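Local coordinates for prolyl-tRNA synthetase (Naegleria fowleri, PDB 6UYH), which probably catalyses the ATP-dependent attachment of proline to its cognate tRNA, and is caught here with the inhibitor halofuginone and an ATP analogue, at residues S96-A100 with V149-F153. Sequence-based numbering, arbitrary orientation.
Sequences SPEVA and VRWEF. With HFG (7-bromo-6-chloro-3-{3-[(2R,3S)-3-hydroxypiperidin-2-yl]-2-oxopropyl}quinazolin-4(3H)-one), chain D; ANP (phosphoaminophosphonic acid-adenylate ester), chain C.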
loop_
_atom_site.group_PDB
_atom_site.type_symbol
_atom_site.label_atom_id
_atom_site.label_comp_id
_atom_site.label_asym_id
_atom_site.label_seq_id
_atom_site.Cartn_x
_atom_site.Cartn_y
_atom_site.Cartn_z
ATOM N N SER A 96 10.169 17.961 17.884
ATOM C CA SER A 96 10.176 18.977 16.834
ATOM C C SER A 96 11.418 18.939 15.948
ATOM O O SER A 96 11.282 19.204 14.740
ATOM C CB SER A 96 9.978 20.370 17.453
ATOM O OG SER A 96 11.104 20.807 18.197
ATOM N N PRO A 97 12.623 18.618 16.438
ATOM C CA PRO A 97 13.767 18.536 15.514
ATOM C C PRO A 97 13.659 17.428 14.475
ATOM O O PRO A 97 14.369 17.496 13.461
ATOM C CB PRO A 97 14.964 18.310 16.452
ATOM C CG PRO A 97 14.525 18.893 17.763
ATOM C CD PRO A 97 13.073 18.527 17.844
ATOM N N GLU A 98 12.799 16.421 14.670
ATOM C CA GLU A 98 12.668 15.315 13.724
ATOM C C GLU A 98 11.626 15.555 12.631
ATOM O O GLU A 98 11.492 14.709 11.742
ATOM C CB GLU A 98 12.315 14.014 14.455
ATOM C CG GLU A 98 13.378 13.479 15.402
ATOM C CD GLU A 98 13.069 12.056 15.885
ATOM O OE1 GLU A 98 13.958 11.433 16.501
ATOM O OE2 GLU A 98 11.944 11.552 15.650
ATOM N N VAL A 99 10.900 16.672 12.665
ATOM C CA VAL A 99 9.841 16.935 11.691
ATOM C C VAL A 99 10.446 17.475 10.401
ATOM O O VAL A 99 11.216 18.439 10.424
ATOM C CB VAL A 99 8.821 17.938 12.255
ATOM C CG1 VAL A 99 7.692 18.119 11.273
ATOM C CG2 VAL A 99 8.303 17.502 13.634
ATOM N N ALA A 100 10.053 16.895 9.266
ATOM C CA ALA A 100 10.467 17.384 7.956
ATOM C C ALA A 100 9.427 18.368 7.424
ATOM O O ALA A 100 8.229 18.075 7.457
ATOM C CB ALA A 100 10.637 16.216 6.979
ATOM N N VAL A 149 7.834 9.682 7.857
ATOM C CA VAL A 149 9.089 10.425 7.734
ATOM C C VAL A 149 9.479 10.973 9.095
ATOM O O VAL A 149 8.705 11.706 9.719
ATOM C CB VAL A 149 8.991 11.571 6.714
ATOM C CG1 VAL A 149 10.286 12.394 6.709
ATOM C CG2 VAL A 149 8.683 11.017 5.313
ATOM N N ARG A 150 10.686 10.638 9.545
ATOM C CA ARG A 150 11.258 11.235 10.747
ATOM C C ARG A 150 12.724 11.533 10.479
ATOM O O ARG A 150 13.474 10.640 10.073
ATOM C CB ARG A 150 11.135 10.304 11.963
ATOM C CG ARG A 150 9.704 9.965 12.339
ATOM C CD ARG A 150 9.630 8.860 13.375
ATOM N NE ARG A 150 8.237 8.543 13.684
ATOM C CZ ARG A 150 7.851 7.675 14.614
ATOM N NH1 ARG A 150 8.760 7.023 15.332
ATOM N NH2 ARG A 150 6.556 7.453 14.816
ATOM N N TRP A 151 13.134 12.777 10.706
ATOM C CA TRP A 151 14.533 13.140 10.507
ATOM C C TRP A 151 15.338 12.671 11.720
ATOM O O TRP A 151 15.739 13.442 12.591
ATOM C CB TRP A 151 14.679 14.630 10.245
ATOM C CG TRP A 151 15.516 14.867 9.042
ATOM C CD1 TRP A 151 16.752 15.443 9.000
ATOM C CD2 TRP A 151 15.212 14.471 7.700
ATOM N NE1 TRP A 151 17.224 15.460 7.709
ATOM C CE2 TRP A 151 16.300 14.865 6.892
ATOM C CE3 TRP A 151 14.124 13.830 7.100
ATOM C CZ2 TRP A 151 16.325 14.647 5.516
ATOM C CZ3 TRP A 151 14.153 13.612 5.735
ATOM C CH2 TRP A 151 15.245 14.019 4.959
ATOM N N GLU A 152 15.562 11.356 11.753
ATOM C CA GLU A 152 16.231 10.706 12.876
ATOM C C GLU A 152 17.591 11.334 13.139
ATOM O O GLU A 152 18.387 11.528 12.216
ATOM C CB GLU A 152 16.406 9.212 12.585
ATOM C CG GLU A 152 15.101 8.446 12.327
ATOM C CD GLU A 152 14.398 8.002 13.615
ATOM O OE1 GLU A 152 15.055 7.933 14.690
ATOM O OE2 GLU A 152 13.180 7.721 13.547
ATOM N N PHE A 153 17.853 11.652 14.410
ATOM C CA PHE A 153 19.179 12.117 14.809
ATOM C C PHE A 153 20.178 10.968 14.854
ATOM O O PHE A 153 21.350 11.138 14.496
ATOM C CB PHE A 153 19.104 12.802 16.168
ATOM C CG PHE A 153 20.420 13.313 16.658
ATOM C CD1 PHE A 153 21.073 14.334 15.984
ATOM C CD2 PHE A 153 21.005 12.778 17.794
ATOM C CE1 PHE A 153 22.292 14.811 16.432
ATOM C CE2 PHE A 153 22.227 13.251 18.251
ATOM C CZ PHE A 153 22.869 14.269 17.566
HETATM O "O4'" HFG D . 4.210 7.632 16.867
HETATM C C21 HFG D . 4.165 7.550 18.077
HETATM C "C3'" HFG D . 3.001 6.902 18.791
HETATM C "C2'" HFG D . 2.229 5.847 17.987
HETATM N "N1'" HFG D . 1.511 6.423 16.842
HETATM C "C6'" HFG D . 0.659 5.432 16.174
HETATM C "C5'" HFG D . 1.451 4.257 15.668
HETATM C "C4'" HFG D . 2.281 3.642 16.798
HETATM C C39 HFG D . 3.115 4.700 17.497
HETATM O "O7'" HFG D . 3.811 4.112 18.600
HETATM C "C1'" HFG D . 5.286 8.124 18.957
HETATM N N3 HFG D . 6.051 9.156 18.262
HETATM C C4 HFG D . 5.418 10.364 17.999
HETATM O O11 HFG D . 4.280 10.575 18.376
HETATM C C10 HFG D . 6.230 11.298 17.209
HETATM C C5 HFG D . 5.731 12.557 16.880
HETATM C C2 HFG D . 7.320 8.893 17.822
HETATM N N1 HFG D . 8.056 9.674 17.115
HETATM C C9 HFG D . 7.501 10.909 16.777
HETATM C C8 HFG D . 8.246 11.764 15.964
HETATM C C7 HFG D . 7.722 13.000 15.624
HETATM BR BR1 HFG D . 8.714 14.089 14.435
HETATM C C6 HFG D . 6.494 13.405 16.102
HETATM CL CL1 HFG D . 5.893 15.006 15.787
HETATM P PG ANP C . 12.474 4.111 18.657
HETATM O O1G ANP C . 13.193 4.180 19.922
HETATM O O2G ANP C . 12.770 5.442 17.846
HETATM O O3G ANP C . 13.006 2.827 17.911
HETATM P PB ANP C . 9.618 5.021 18.688
HETATM O O1B ANP C . 9.005 5.388 19.955
HETATM O O2B ANP C . 10.132 6.306 17.969
HETATM N N3B ANP C . 10.853 3.947 18.864
HETATM P PA ANP C . 7.034 4.463 17.513
HETATM O O1A ANP C . 6.240 4.067 18.696
HETATM O O2A ANP C . 6.762 5.884 17.144
HETATM O O3A ANP C . 8.597 4.316 17.757
HETATM O "O5'" ANP C . 6.818 3.564 16.195
HETATM C "C5'" ANP C . 6.116 2.304 16.089
HETATM C "C4'" ANP C . 7.129 1.261 15.697
HETATM O "O4'" ANP C . 7.781 1.649 14.467
HETATM C "C3'" ANP C . 8.260 1.118 16.704
HETATM O "O3'" ANP C . 7.890 0.227 17.749
HETATM C "C2'" ANP C . 9.402 0.564 15.850
HETATM O "O2'" ANP C . 9.363 -0.857 15.832
HETATM C "C1'" ANP C . 9.120 1.180 14.465
HETATM N N9 ANP C . 9.995 2.295 14.129
HETATM C C8 ANP C . 10.177 3.452 14.842
HETATM N N7 ANP C . 11.025 4.291 14.300
HETATM C C5 ANP C . 11.433 3.641 13.142
HETATM C C6 ANP C . 12.330 4.000 12.121
HETATM N N6 ANP C . 12.968 5.171 12.064
HETATM N N1 ANP C . 12.535 3.106 11.127
HETATM C C2 ANP C . 11.861 1.952 11.149
HETATM N N3 ANP C . 10.977 1.515 12.048
HETATM C C4 ANP C . 10.809 2.409 13.028
HETATM O O HOH W 1 13.577 8.352 16.879
HETATM O O HOH W 2 8.294 14.587 9.509
#
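E98 and W151 mark the closest approach of two backbones whose end-to-end directions lie 149° apart, roughly antiparallel, and a single direct hydrogen bond ties them: W151 N donates to E98 O over 2.7 Å, nearly straight at 172°. W151 is the centre of an inverse gamma turn, the tight bend through which the chain passes from R150 to E152. Beside this bond a water extends the backbone link, accepting from A100 N and donating to V149 O, while the methyl A100 CB rests 3.8 Å from V149 CG1 and the W151 indole lies obliquely to it.

The E98 side chain runs fully extended from CG, its CG anti to the carbonyl carbon (chi1 -65°), and passes obliquely across R150, with OE2 near R150 CB. The carboxylate is not in contact with the guanidinium: E98 OE2 lies 5.2 Å from R150 NE. E98 OE1 comes to 4.1 Å from E152 OE1, two probably like-charged groups joined by a water that donates to both, which would ease the repulsion, and R161 forms a salt bridge with E152.

R150, extended as far as NE, delivers a flat guanidinium between the two ligands. HFG N1 sits 3.2 Å above its plane, over the centre, whereas the ANP alpha-phosphate lies at its edge, where R150 NH1 and NH2 both donate to ANP O2A, the NH2 bond at 2.8 Å, and both bonds are distinctly bent; P118 O accepts from NE, adding a hold on the group's rotation. E152 bends at chi2, and its OE2 accepts from ANP N6 at 3.0 Å. Bromine BR1 of HFG packs against V99 CG2 at 3.5 Å and also touches E98 CB. Such an arginine on the alpha-phosphate, with a following glutamate reading the adenine amino group, is characteristic of motif 2 in the class II aminoacyl-tRNA synthetase active site.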